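Local coordinates for protein serine-tRNA ligase (Naegleria fowleri, PDB 6BLJ) that probably attaches serine to its cognate tRNA in the cytoplasm, first activating the amino acid with ATP as a seryl-adenylate and then transferring it, at residues Ile244-Phe249 and Gln286-Phe291; Gly82-Leu87 and Leu117-Thr122; Arg32-Val37 and Ile376-Leu381; Asn175-Val180 and Trp394-Asp399; Arg51-Lys56 and Glu134-Lys139. One frame throughout, in Å; residues are numbered along the deposited sequence.

Contact 1: Ile244-Phe249 and Gln286-Phe291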
# COMPACT_ATOMS: atom_id res chain seq x y z
N ILE A 244 20.26 -14.73 19.06
CA ILE A 244 19.45 -15.37 18.04
C ILE A 244 19.40 -14.48 16.80
O ILE A 244 19.02 -13.31 16.87
CB ILE A 244 18.03 -15.73 18.56
CG1 ILE A 244 17.20 -16.43 17.48
CG2 ILE A 244 17.29 -14.52 19.13
CD1 ILE A 244 15.88 -17.03 18.03
N TYR A 245 19.77 -15.06 15.66
CA TYR A 245 19.72 -14.40 14.35
C TYR A 245 18.48 -14.92 13.62
O TYR A 245 18.22 -16.13 13.63
CB TYR A 245 21.00 -14.73 13.57
CG TYR A 245 21.03 -14.33 12.12
CD1 TYR A 245 21.56 -13.09 11.71
CD2 TYR A 245 20.56 -15.19 11.14
CE1 TYR A 245 21.59 -12.73 10.36
CE2 TYR A 245 20.57 -14.84 9.78
CZ TYR A 245 21.10 -13.61 9.40
OH TYR A 245 21.13 -13.30 8.05
N THR A 246 17.70 -14.02 13.03
CA THR A 246 16.35 -14.34 12.56
C THR A 246 16.23 -14.27 11.03
O THR A 246 17.06 -13.66 10.36
CB THR A 246 15.34 -13.36 13.17
OG1 THR A 246 15.50 -12.05 12.57
CG2 THR A 246 15.57 -13.21 14.67
N PRO A 247 15.18 -14.89 10.46
CA PRO A 247 14.76 -14.51 9.12
C PRO A 247 14.49 -13.02 9.09
O PRO A 247 13.99 -12.44 10.06
CB PRO A 247 13.47 -15.31 8.89
CG PRO A 247 13.58 -16.51 9.84
CD PRO A 247 14.29 -15.92 11.05
N PHE A 248 14.84 -12.39 7.97
CA PHE A 248 14.46 -11.01 7.73
C PHE A 248 13.16 -10.91 6.94
O PHE A 248 12.68 -9.79 6.72
CB PHE A 248 15.59 -10.25 6.97
CG PHE A 248 16.95 -10.21 7.68
CD1 PHE A 248 17.12 -10.68 8.98
CD2 PHE A 248 18.06 -9.66 7.03
CE1 PHE A 248 18.38 -10.65 9.61
CE2 PHE A 248 19.32 -9.61 7.66
CZ PHE A 248 19.48 -10.10 8.95
N PHE A 249 12.61 -12.06 6.49
CA PHE A 249 11.31 -12.25 5.85
C PHE A 249 10.34 -12.90 6.82
O PHE A 249 10.72 -13.82 7.54
CB PHE A 249 11.31 -13.31 4.72
CG PHE A 249 12.22 -13.07 3.60
CD1 PHE A 249 12.57 -11.81 3.20
CD2 PHE A 249 12.71 -14.17 2.89
CE1 PHE A 249 13.40 -11.63 2.12
CE2 PHE A 249 13.54 -14.00 1.82
CZ PHE A 249 13.90 -12.73 1.43
N GLN A 286 9.54 -9.24 15.85
CA GLN A 286 8.47 -9.89 15.10
C GLN A 286 8.74 -11.37 14.84
O GLN A 286 7.88 -12.20 15.17
CB GLN A 286 8.18 -9.10 13.81
CG GLN A 286 7.46 -7.75 14.10
CD GLN A 286 7.57 -6.74 12.94
OE1 GLN A 286 8.43 -6.87 12.06
NE2 GLN A 286 6.70 -5.75 12.95
N PRO A 287 9.88 -11.78 14.26
CA PRO A 287 10.11 -13.22 14.09
C PRO A 287 10.39 -13.95 15.40
O PRO A 287 10.04 -15.13 15.53
CB PRO A 287 11.33 -13.29 13.15
CG PRO A 287 12.05 -11.96 13.36
CD PRO A 287 10.91 -10.97 13.56
N ILE A 288 11.00 -13.28 16.39
CA ILE A 288 11.25 -13.97 17.65
C ILE A 288 9.94 -14.26 18.38
O ILE A 288 9.80 -15.29 19.04
CB ILE A 288 12.23 -13.16 18.52
CG1 ILE A 288 13.62 -13.08 17.84
CG2 ILE A 288 12.38 -13.78 19.91
CD1 ILE A 288 14.56 -12.11 18.52
N ALA A 289 8.97 -13.34 18.29
CA ALA A 289 7.64 -13.62 18.81
C ALA A 289 7.01 -14.80 18.09
O ALA A 289 6.52 -15.74 18.72
CB ALA A 289 6.75 -12.38 18.69
N ALA A 290 7.03 -14.79 16.75
CA ALA A 290 6.40 -15.87 15.99
C ALA A 290 7.09 -17.21 16.26
O ALA A 290 6.45 -18.26 16.19
CB ALA A 290 6.42 -15.55 14.49
N PHE A 291 8.38 -17.17 16.60
CA PHE A 291 9.14 -18.36 16.99
C PHE A 291 8.44 -19.14 18.11
O PHE A 291 8.60 -20.36 18.21
CB PHE A 291 10.55 -17.91 17.44
CG PHE A 291 11.50 -19.03 17.81
CD1 PHE A 291 12.43 -19.50 16.90
CD2 PHE A 291 11.53 -19.54 19.11
CE1 PHE A 291 13.34 -20.52 17.25
CE2 PHE A 291 12.42 -20.54 19.46
CZ PHE A 291 13.33 -21.03 18.54

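Contact 2: Gly82-Leu87 and Leu117-Thr122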
# COMPACT_ATOMS: atom_id res chain seq x y z
N GLY A 82 -49.30 -46.28 13.97
CA GLY A 82 -50.06 -45.44 13.08
C GLY A 82 -49.49 -45.45 11.67
O GLY A 82 -48.46 -46.07 11.38
N ASP A 83 -50.19 -44.75 10.78
CA ASP A 83 -49.72 -44.64 9.41
C ASP A 83 -48.52 -43.70 9.32
O ASP A 83 -48.22 -42.93 10.25
CB ASP A 83 -50.85 -44.15 8.50
CG ASP A 83 -51.95 -45.17 8.36
OD1 ASP A 83 -51.64 -46.38 8.47
OD2 ASP A 83 -53.11 -44.77 8.15
N ASP A 84 -47.85 -43.76 8.17
CA ASP A 84 -46.64 -42.98 7.89
C ASP A 84 -47.05 -41.57 7.45
O ASP A 84 -46.85 -41.14 6.31
CB ASP A 84 -45.81 -43.69 6.83
CG ASP A 84 -44.45 -43.03 6.60
OD1 ASP A 84 -43.99 -42.29 7.48
OD2 ASP A 84 -43.86 -43.26 5.52
N LEU A 85 -47.64 -40.84 8.39
CA LEU A 85 -48.20 -39.53 8.08
C LEU A 85 -47.14 -38.44 8.15
O LEU A 85 -46.17 -38.54 8.91
CB LEU A 85 -49.33 -39.19 9.05
CG LEU A 85 -50.52 -40.16 9.09
CD1 LEU A 85 -51.43 -39.82 10.25
CD2 LEU A 85 -51.28 -40.11 7.78
N GLU A 86 -47.33 -37.39 7.36
CA GLU A 86 -46.50 -36.20 7.47
C GLU A 86 -46.91 -35.39 8.69
O GLU A 86 -48.01 -35.55 9.23
CB GLU A 86 -46.62 -35.34 6.20
CG GLU A 86 -46.18 -36.05 4.92
CD GLU A 86 -44.74 -36.53 4.98
OE1 GLU A 86 -43.86 -35.73 5.34
OE2 GLU A 86 -44.50 -37.71 4.67
N LEU A 87 -45.99 -34.53 9.15
CA LEU A 87 -46.31 -33.59 10.22
C LEU A 87 -47.27 -32.52 9.70
O LEU A 87 -47.07 -31.98 8.61
CB LEU A 87 -45.04 -32.89 10.74
CG LEU A 87 -43.86 -33.71 11.25
CD1 LEU A 87 -42.66 -32.81 11.51
CD2 LEU A 87 -44.24 -34.46 12.52
N LEU A 117 -44.17 -38.61 15.69
CA LEU A 117 -43.30 -38.09 16.74
C LEU A 117 -41.84 -38.27 16.36
O LEU A 117 -41.02 -37.39 16.63
CB LEU A 117 -43.57 -38.80 18.08
CG LEU A 117 -44.90 -38.51 18.77
CD1 LEU A 117 -45.07 -39.37 20.03
CD2 LEU A 117 -45.00 -37.04 19.10
N LYS A 118 -41.52 -39.35 15.64
CA LYS A 118 -40.13 -39.54 15.26
C LYS A 118 -39.75 -38.58 14.14
O LYS A 118 -38.61 -38.11 14.09
CB LYS A 118 -39.88 -40.99 14.84
CG LYS A 118 -40.26 -42.02 15.91
CD LYS A 118 -39.62 -43.37 15.63
CE LYS A 118 -40.65 -44.49 15.71
NZ LYS A 118 -40.06 -45.72 16.33
N LYS A 119 -40.71 -38.24 13.26
CA LYS A 119 -40.44 -37.23 12.24
C LYS A 119 -40.21 -35.86 12.87
O LYS A 119 -39.37 -35.08 12.41
CB LYS A 119 -41.60 -37.13 11.25
CG LYS A 119 -41.68 -38.19 10.17
CD LYS A 119 -42.77 -37.79 9.17
CE LYS A 119 -42.75 -38.64 7.91
NZ LYS A 119 -43.50 -39.92 8.08
N LEU A 120 -40.99 -35.55 13.91
CA LEU A 120 -40.87 -34.27 14.58
C LEU A 120 -39.49 -34.11 15.20
O LEU A 120 -38.87 -33.04 15.11
CB LEU A 120 -41.98 -34.14 15.63
CG LEU A 120 -41.97 -32.93 16.56
CD1 LEU A 120 -42.04 -31.66 15.71
CD2 LEU A 120 -43.13 -32.99 17.55
N SER A 121 -38.99 -35.17 15.86
CA SER A 121 -37.66 -35.10 16.48
C SER A 121 -36.59 -34.86 15.42
O SER A 121 -35.67 -34.05 15.62
CB SER A 121 -37.38 -36.37 17.27
OG SER A 121 -36.15 -36.28 17.98
N THR A 122 -36.69 -35.56 14.29
CA THR A 122 -35.76 -35.35 13.18
C THR A 122 -35.84 -33.92 12.66
O THR A 122 -34.81 -33.27 12.43
CB THR A 122 -36.08 -36.33 12.05
OG1 THR A 122 -35.83 -37.67 12.49
CG2 THR A 122 -35.22 -36.03 10.81

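Contact 3: Arg32-Val37 and Ile376-Leu381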
# COMPACT_ATOMS: atom_id res chain seq x y z
N ARG A 32 -7.97 6.27 29.22
CA ARG A 32 -6.55 6.62 29.25
C ARG A 32 -5.91 6.48 27.87
O ARG A 32 -4.99 7.25 27.54
CB ARG A 32 -5.82 5.76 30.28
CG ARG A 32 -6.32 6.03 31.72
CD ARG A 32 -5.65 5.14 32.75
NE ARG A 32 -5.96 5.57 34.12
CZ ARG A 32 -5.79 4.81 35.20
NH1 ARG A 32 -5.33 3.57 35.09
NH2 ARG A 32 -6.10 5.29 36.40
N ARG A 33 -6.36 5.52 27.07
CA ARG A 33 -5.88 5.40 25.70
C ARG A 33 -6.51 6.41 24.76
O ARG A 33 -6.13 6.47 23.59
CB ARG A 33 -6.14 3.98 25.15
CG ARG A 33 -5.34 2.88 25.83
CD ARG A 33 -5.54 1.53 25.15
NE ARG A 33 -4.58 0.53 25.62
CZ ARG A 33 -3.35 0.40 25.15
NH1 ARG A 33 -2.92 1.21 24.20
NH2 ARG A 33 -2.53 -0.54 25.63
N PHE A 34 -7.48 7.19 25.24
CA PHE A 34 -8.26 8.08 24.39
C PHE A 34 -8.81 7.29 23.20
O PHE A 34 -8.69 7.69 22.04
CB PHE A 34 -7.43 9.29 23.95
CG PHE A 34 -7.01 10.16 25.10
CD1 PHE A 34 -7.79 11.24 25.49
CD2 PHE A 34 -5.89 9.84 25.86
CE1 PHE A 34 -7.44 12.01 26.58
CE2 PHE A 34 -5.53 10.61 26.95
CZ PHE A 34 -6.29 11.70 27.31
N ALA A 35 -9.38 6.12 23.50
CA ALA A 35 -9.91 5.21 22.50
C ALA A 35 -11.43 5.07 22.69
O ALA A 35 -12.07 5.80 23.45
CB ALA A 35 -9.19 3.85 22.58
N ASP A 36 -12.01 4.11 21.97
CA ASP A 36 -13.47 3.97 21.95
C ASP A 36 -13.91 3.26 23.23
O ASP A 36 -13.72 2.05 23.38
CB ASP A 36 -13.89 3.21 20.70
CG ASP A 36 -15.40 3.16 20.52
OD1 ASP A 36 -16.15 3.69 21.37
OD2 ASP A 36 -15.83 2.59 19.50
N VAL A 37 -14.49 4.03 24.16
CA VAL A 37 -14.95 3.47 25.43
C VAL A 37 -16.17 2.57 25.22
O VAL A 37 -16.38 1.62 25.99
CB VAL A 37 -15.25 4.61 26.42
CG1 VAL A 37 -15.74 4.05 27.76
CG2 VAL A 37 -14.02 5.48 26.64
N ILE A 376 6.19 7.00 28.64
CA ILE A 376 5.40 7.37 27.47
C ILE A 376 3.93 7.48 27.84
O ILE A 376 3.35 6.55 28.43
CB ILE A 376 5.61 6.36 26.32
CG1 ILE A 376 7.08 6.32 25.87
CG2 ILE A 376 4.73 6.73 25.10
CD1 ILE A 376 7.58 7.65 25.32
N VAL A 377 3.29 8.58 27.43
CA VAL A 377 1.92 8.86 27.86
C VAL A 377 0.95 7.80 27.34
O VAL A 377 1.14 7.19 26.28
CB VAL A 377 1.48 10.27 27.39
CG1 VAL A 377 2.38 11.33 28.00
CG2 VAL A 377 1.47 10.38 25.86
N SER A 378 -0.14 7.60 28.10
CA SER A 378 -1.06 6.51 27.82
C SER A 378 -1.66 6.60 26.42
O SER A 378 -1.89 5.58 25.77
CB SER A 378 -2.18 6.50 28.87
OG SER A 378 -2.81 7.76 28.91
N GLY A 379 -1.94 7.82 25.94
CA GLY A 379 -2.54 7.96 24.62
C GLY A 379 -1.64 7.55 23.47
O GLY A 379 -2.14 7.33 22.36
N ALA A 380 -0.33 7.44 23.69
CA ALA A 380 0.58 7.10 22.62
C ALA A 380 0.97 5.62 22.59
O ALA A 380 1.64 5.19 21.65
CB ALA A 380 1.86 7.96 22.70
N LEU A 381 0.58 4.83 23.60
CA LEU A 381 0.89 3.40 23.58
C LEU A 381 0.15 2.70 22.46
O LEU A 381 -1.02 2.99 22.20
CB LEU A 381 0.51 2.76 24.93
CG LEU A 381 1.21 3.28 26.18
CD1 LEU A 381 0.62 2.65 27.42
CD2 LEU A 381 2.72 3.01 26.11
O HOH W 1 -3.07 4.27 23.63
O HOH W 2 -4.41 5.38 21.83
O HOH W 3 -4.83 7.52 21.27

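Contact 4: Asn175-Val180 and Trp394-Asp399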
# COMPACT_ATOMS: atom_id res chain seq x y z
N ASN A 175 26.63 13.07 31.63
CA ASN A 175 27.19 14.42 31.61
C ASN A 175 27.15 14.93 30.18
O ASN A 175 28.12 14.77 29.43
CB ASN A 175 28.61 14.41 32.16
CG ASN A 175 28.68 13.77 33.55
OD1 ASN A 175 29.24 12.69 33.72
ND2 ASN A 175 28.07 14.42 34.52
N PRO A 176 26.04 15.55 29.77
CA PRO A 176 25.92 16.01 28.37
C PRO A 176 26.84 17.19 28.11
O PRO A 176 26.75 18.21 28.78
CB PRO A 176 24.44 16.39 28.24
CG PRO A 176 23.96 16.60 29.65
CD PRO A 176 24.80 15.74 30.54
N ARG A 177 27.71 17.05 27.12
CA ARG A 177 28.60 18.13 26.76
C ARG A 177 27.77 19.30 26.21
O ARG A 177 26.74 19.09 25.57
CB ARG A 177 29.62 17.67 25.72
CG ARG A 177 29.04 17.46 24.28
CD ARG A 177 30.10 16.81 23.37
NE ARG A 177 31.07 17.80 22.90
CZ ARG A 177 32.15 17.52 22.18
NH1 ARG A 177 32.44 16.26 21.87
NH2 ARG A 177 32.97 18.49 21.81
N PRO A 178 28.19 20.54 26.48
CA PRO A 178 27.47 21.70 25.94
C PRO A 178 27.57 21.77 24.42
O PRO A 178 28.54 21.29 23.82
CB PRO A 178 28.17 22.91 26.59
CG PRO A 178 29.49 22.41 27.06
CD PRO A 178 29.40 20.92 27.23
N LYS A 179 26.56 22.36 23.81
CA LYS A 179 26.56 22.51 22.36
C LYS A 179 27.70 23.41 21.91
O LYS A 179 28.31 23.17 20.86
CB LYS A 179 25.21 23.07 21.89
CG LYS A 179 24.02 22.22 22.39
CD LYS A 179 22.67 22.71 21.89
CE LYS A 179 22.38 22.21 20.49
NZ LYS A 179 20.97 22.51 20.07
N VAL A 180 28.03 24.42 22.72
CA VAL A 180 29.13 25.33 22.46
C VAL A 180 30.11 25.21 23.62
O VAL A 180 29.72 25.34 24.78
CB VAL A 180 28.63 26.78 22.30
CG1 VAL A 180 29.79 27.72 22.07
CG2 VAL A 180 27.65 26.87 21.13
N TRP A 394 21.28 12.29 24.38
CA TRP A 394 21.71 13.65 24.10
C TRP A 394 22.41 13.75 22.74
O TRP A 394 23.37 13.03 22.47
CB TRP A 394 22.66 14.08 25.23
CG TRP A 394 23.29 15.43 25.14
CD1 TRP A 394 24.62 15.70 24.93
CD2 TRP A 394 22.64 16.70 25.30
NE1 TRP A 394 24.83 17.07 24.94
CE2 TRP A 394 23.63 17.70 25.16
CE3 TRP A 394 21.31 17.08 25.54
CZ2 TRP A 394 23.34 19.06 25.27
CZ3 TRP A 394 21.02 18.44 25.64
CH2 TRP A 394 22.04 19.41 25.50
N PHE A 395 21.94 14.68 21.91
CA PHE A 395 22.54 14.98 20.61
C PHE A 395 23.03 16.42 20.61
O PHE A 395 22.26 17.34 20.29
CB PHE A 395 21.54 14.74 19.46
CG PHE A 395 21.32 13.29 19.12
CD1 PHE A 395 20.47 12.50 19.88
CD2 PHE A 395 21.96 12.71 18.03
CE1 PHE A 395 20.25 11.18 19.56
CE2 PHE A 395 21.75 11.38 17.69
CZ PHE A 395 20.89 10.61 18.46
N PRO A 396 24.29 16.68 20.99
CA PRO A 396 24.75 18.08 21.15
C PRO A 396 24.81 18.88 19.86
O PRO A 396 24.93 20.11 19.91
CB PRO A 396 26.16 17.94 21.77
CG PRO A 396 26.62 16.56 21.34
CD PRO A 396 25.35 15.70 21.29
N GLY A 397 24.75 18.23 18.70
CA GLY A 397 24.68 18.95 17.46
C GLY A 397 23.29 19.23 16.95
O GLY A 397 23.15 19.81 15.87
N ALA A 398 22.24 18.83 17.67
CA ALA A 398 20.89 18.99 17.14
C ALA A 398 20.49 20.46 17.06
O ALA A 398 21.02 21.32 17.76
CB ALA A 398 19.86 18.27 18.01
N ASP A 399 19.49 20.72 16.21
CA ASP A 399 18.85 22.02 16.19
C ASP A 399 18.22 22.28 17.55
O ASP A 399 17.78 21.34 18.23
CB ASP A 399 17.79 22.10 15.08
CG ASP A 399 18.39 21.91 13.70
OD1 ASP A 399 19.55 22.34 13.49
OD2 ASP A 399 17.72 21.32 12.82

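Contact 5: Arg51-Lys56 and Glu134-Lys139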
# COMPACT_ATOMS: atom_id res chain seq x y z
N ARG A 51 -24.72 -15.78 25.54
CA ARG A 51 -25.14 -16.66 26.62
C ARG A 51 -26.63 -16.97 26.54
O ARG A 51 -27.06 -18.09 26.82
CB ARG A 51 -24.78 -16.03 27.97
CG ARG A 51 -25.24 -16.84 29.19
CD ARG A 51 -24.79 -18.30 29.13
NE ARG A 51 -23.36 -18.50 29.37
CZ ARG A 51 -22.72 -19.65 29.21
NH1 ARG A 51 -21.42 -19.75 29.45
NH2 ARG A 51 -23.38 -20.72 28.79
N ALA A 52 -27.45 -15.98 26.15
CA ALA A 52 -28.87 -16.23 25.99
C ALA A 52 -29.12 -17.20 24.84
O ALA A 52 -30.04 -18.03 24.90
CB ALA A 52 -29.62 -14.92 25.77
N THR A 53 -28.32 -17.10 23.78
CA THR A 53 -28.47 -18.01 22.65
C THR A 53 -28.14 -19.45 23.04
O THR A 53 -28.78 -20.39 22.54
CB THR A 53 -27.61 -17.51 21.49
OG1 THR A 53 -27.99 -16.17 21.20
CG2 THR A 53 -27.84 -18.36 20.25
N ILE A 54 -27.16 -19.65 23.91
CA ILE A 54 -26.91 -21.00 24.43
C ILE A 54 -28.12 -21.50 25.22
O ILE A 54 -28.47 -22.68 25.16
CB ILE A 54 -25.61 -21.03 25.25
CG1 ILE A 54 -24.42 -20.72 24.34
CG2 ILE A 54 -25.46 -22.38 25.98
CD1 ILE A 54 -23.13 -20.45 25.07
N GLY A 55 -28.76 -20.61 25.99
CA GLY A 55 -29.95 -21.03 26.73
C GLY A 55 -31.07 -21.48 25.81
O GLY A 55 -31.74 -22.49 26.07
N LYS A 56 -31.28 -20.76 24.70
CA LYS A 56 -32.29 -21.17 23.73
C LYS A 56 -31.93 -22.51 23.12
O LYS A 56 -32.80 -23.38 22.96
CB LYS A 56 -32.43 -20.10 22.65
N GLU A 134 -25.46 -22.99 14.89
CA GLU A 134 -24.72 -22.04 14.07
C GLU A 134 -24.84 -20.63 14.64
O GLU A 134 -23.87 -19.86 14.61
CB GLU A 134 -25.22 -22.07 12.63
CG GLU A 134 -24.76 -23.28 11.83
CD GLU A 134 -25.41 -23.34 10.46
OE1 GLU A 134 -25.91 -22.29 9.98
OE2 GLU A 134 -25.42 -24.43 9.86
N GLU A 135 -26.01 -20.28 15.16
CA GLU A 135 -26.21 -18.94 15.70
C GLU A 135 -25.34 -18.71 16.93
O GLU A 135 -24.83 -17.60 17.14
CB GLU A 135 -27.69 -18.71 15.99
CG GLU A 135 -28.04 -17.24 15.98
CD GLU A 135 -29.52 -16.98 16.09
OE1 GLU A 135 -30.25 -17.88 16.57
OE2 GLU A 135 -29.96 -15.89 15.66
N VAL A 136 -25.14 -19.76 17.75
CA VAL A 136 -24.22 -19.66 18.88
C VAL A 136 -22.80 -19.34 18.41
O VAL A 136 -22.12 -18.48 18.98
CB VAL A 136 -24.25 -20.96 19.71
CG1 VAL A 136 -23.14 -20.96 20.77
CG2 VAL A 136 -25.60 -21.16 20.39
N LYS A 137 -22.34 -20.03 17.36
CA LYS A 137 -20.99 -19.80 16.85
C LYS A 137 -20.83 -18.40 16.29
O LYS A 137 -19.81 -17.74 16.53
CB LYS A 137 -20.64 -20.84 15.78
N GLN A 138 -21.82 -17.91 15.54
CA GLN A 138 -21.72 -16.57 14.98
C GLN A 138 -21.64 -15.52 16.08
O GLN A 138 -20.85 -14.58 16.00
CB GLN A 138 -22.90 -16.29 14.05
N LYS A 139 -22.45 -15.68 17.13
CA LYS A 139 -22.46 -14.70 18.21
C LYS A 139 -21.16 -14.73 19.00
O LYS A 139 -20.68 -13.69 19.45
CB LYS A 139 -23.66 -14.93 19.12
CG LYS A 139 -24.88 -14.14 18.69
CD LYS A 139 -24.56 -12.65 18.73
CE LYS A 139 -25.65 -11.81 18.07
NZ LYS A 139 -25.42 -10.34 18.29

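Contact 1: Ile244-Phe249 and Gln286-Phe291
Ile244, Pro287 and Ile288 carry this buried contact, in which the end of strand 242-245 and the loop after it lie against helix 285-290. The two isoleucines lie side by side, pointing opposite ways, with Ile244 CG2 and Ile288 CD1 3.7 Å apart. Ile244 works in two directions: its CG1 branch lies opposite the backbone N (chi1 -179°), which carries CD1 over one face of the Phe291 ring and leaves CG2 for Ile288. The Phe291 ring also has Lys295 as a cation-pi partner.

Pro287 stands across Thr246, its CG 3.5 Å from Thr246 OG1 and 3.6 Å from Thr246 CB. A proline suits an early helical turn, where its missing N-H costs no helix bond and its ring offers CB and CG as an apolar surface. Thr246 turns its methyl to the helix, CG2 3.7 Å from Ile288 CG1, while OG1 donates to Pro247 O over 3.0 Å from above the carbonyl plane. That local bond satisfies a hydroxyl facing a ring carbon.

Helix 220-238, strand 242-245 and Pro247 just beyond are consistent with motif 1 of class II synthetases, which builds the dimer interface. Ile244 and Tyr245 continue the sheet, antiparallel, into a second subunit, whose Gln332 bonds to the Phe248 backbone. Inside the subunit, Ile244 bonds through its backbone to Cys307 and Met309. With that backbone and the Thr246 hydroxyl bonded elsewhere, the strand end meets the helix mainly by apolar packing, which depends on shape.

Contact 2: Gly82-Leu87 and Leu117-Thr122
Lys119 holds the loop 82-87 by its ammonium group, which forms a short salt bridge of 2.5 Å from NZ to Asp84 OD1. The same NZ donates to Leu85 O over 3.1 Å, approaching from above the carbonyl plane, 57° out of it. A lysine suits this place because its long chain can run from the helix to the loop before the bend at its last torsion (chi4 84°) turns NZ between the two acceptors. Asp84, the centre of an inverse gamma turn, lies across the lysine chain, and its carboxylate and the Leu85 carbonyl that follows both come within range of the one amine. Glu86 OE2 is a further negative charge 4.2 Å from Lys119 NZ, too distant for a salt bridge but probably favourable.

All this lies in the N-terminal arm, near the far end of the long helices 38-76 and 114-147, whose connection includes the loop. In this family such an arm is the part that embraces tRNA.

Inward from the charges, Leu87 points at the helix and passes alongside the aliphatic base of Lys119, its CD2 4.0 Å from Lys119 CB. The same methyl sits 3.9 Å from Leu120 CB, and Leu87 CD1 rests 3.8 Å from Leu120 CA, so both methyls of the fork rest against the helix at Leu120. Leu120 is buried further by Val91 and Val95, while Leu87 also touches Thr92 and Tyr123.

Contact 3: Arg32-Val37 and Ile376-Leu381
Arg33 and Gly379 bring their backbones to 4.3 Å between CA atoms, where the turn that ends helix 23-32 meets the loop joining strands 371-375 and 387-394. The turn is a Schellman motif, with Phe34 at positive phi (51°) as the chain leaves the helix; the contact joins the N-terminal domain to the class II catalytic core. Ser378 makes a direct bond: OG donates to Arg32 O over 2.6 Å, from 39° above the carbonyl plane. A small hydroxyl suits a carbonyl at a helix end, and OG, placed between the backbone N and carbonyl carbon (chi1 55°), also takes a bond from Ser161 N.

Arg33 stretches its extended chain beside the core loop, its guanidinium edge turned to Leu381 and NH1 3.8 Å from Leu381 CB. The polar end is gripped beyond the contact: NE bonds to Asn152 O and NH1 to Asn382 O. Arg32 heads away to a salt bridge with Glu156. The Phe34 ring comes within 4.0 Å of Gly379 CA at its CD2, a closeness helped by the absence of a side chain on Gly379; Phe34 also packs on Asp399 of a third subunit.

Water fills in where the backbones do not bond directly. Water 1 lies 2.8 Å from Ser378 O, and water 3 donates to both Arg33 O and Gly379 O, 2.9 Å from each.

Contact 4: Asn175-Val180 and Trp394-Asp399
Trp394 gives its indole N-H to the chain across the contact: NE1 donates to Arg177 O over 2.9 Å, meeting a lone pair in the carbonyl plane, although the N-H points somewhat aside (139° at the hydrogen). Pro176 CB lies over the five-membered ring, a CH-pi contact whose modelled closeness is doubtful, and Pro396 N lies off the opposite face, toward the rim.

Lys179 supplies the second bond, NZ to Ala398 O over 2.6 Å, with a salt bridge to Glu403 taking up the charge. Its chain passes the oxygen of Pro396, Lys179 CG 3.4 Å from Pro396 O, and the bend at chi3 (82°) carries CE and NZ on to Ala398.

Within 394-399 a type I turn runs from Phe395 to Ala398, closed by Ala398 N to Phe395 O at 3.0 Å; proline suits its second position, where the N-H would be idle. Gly397 N is met by Glu457 and Gly397 O by Lys190, which also pairs with Asp399. Arg177 packs its CG 3.9 Å from Pro396 CB and sends NH1 to the carbonyls of Asn458 and Gln460, while Asn458 ND2 serves Trp394 O.

The contact thus ties the loop after strand 168-173 to the turn between strands 387-394 and 404-412 of the catalytic sheet. Its chemistry implies a surface junction fixed by side-chain donors reaching main-chain oxygens, with prolines setting the shape between them.

Contact 5: Arg51-Lys56 and Glu134-Lys139
Thr53 and Val136 form the tight part of this contact between two long helices; the axes of segments 51-56 and 134-139 are antiparallel at 171° and approach to 9.2 Å. The methyl groups do the touching: Thr53 CG2 lies 3.6 Å from Val136 CG2, the two side chains passing head to tail. A chi1 of -56° sets Thr53 OG1 beside the backbone N, where it bonds to Val49 O, and leaves CG2 opposite that N, facing Val136. The hydroxyl is thus satisfied at home. Val136 offers its other branch to Ile54, which lies athwart it, CG1 to CG1 at 3.8 Å. Compact beta-branched residues suit such a seam, and Trp50 and Leu57 close around Val136.

Outside this seam the contact slackens. Glu135 touches Thr53 with its backbone and CB, CB 4.3 Å from Thr53 CG2, and packs on Arg296 of a fourth subunit. Lys139 starts toward the seam but leads its amine away, to a long, weak ion pair with Glu142. Lys56 points its CB toward the other helix but is not modelled beyond it, consistent with a mobile end. Such pairing of helices 38-76 and 114-147 is typical of the antiparallel coiled-coil arm with which seryl-tRNA synthetases hold tRNA.

Contacts 2 and 5 share helix 114-147 and mark two levels of the N-terminal arm, their centres 28 Å apart; contact 2 is nested within the chain loop that contact 5 closes. Contact 3 lies at the foot of the arm, its centre 33 Å from that of contact 5, and meets the catalytic core there. Around the bound AMP, the side chains of Leu381 in contact 3 and Pro287 in contact 1 stand about 10 and 11 Å away, and that of Trp394 in contact 4 about 14 Å. Contacts 2 and 4 lie on opposite sides of the chain's centre, 90 Å apart between centres, spanning the molecule from arm to core.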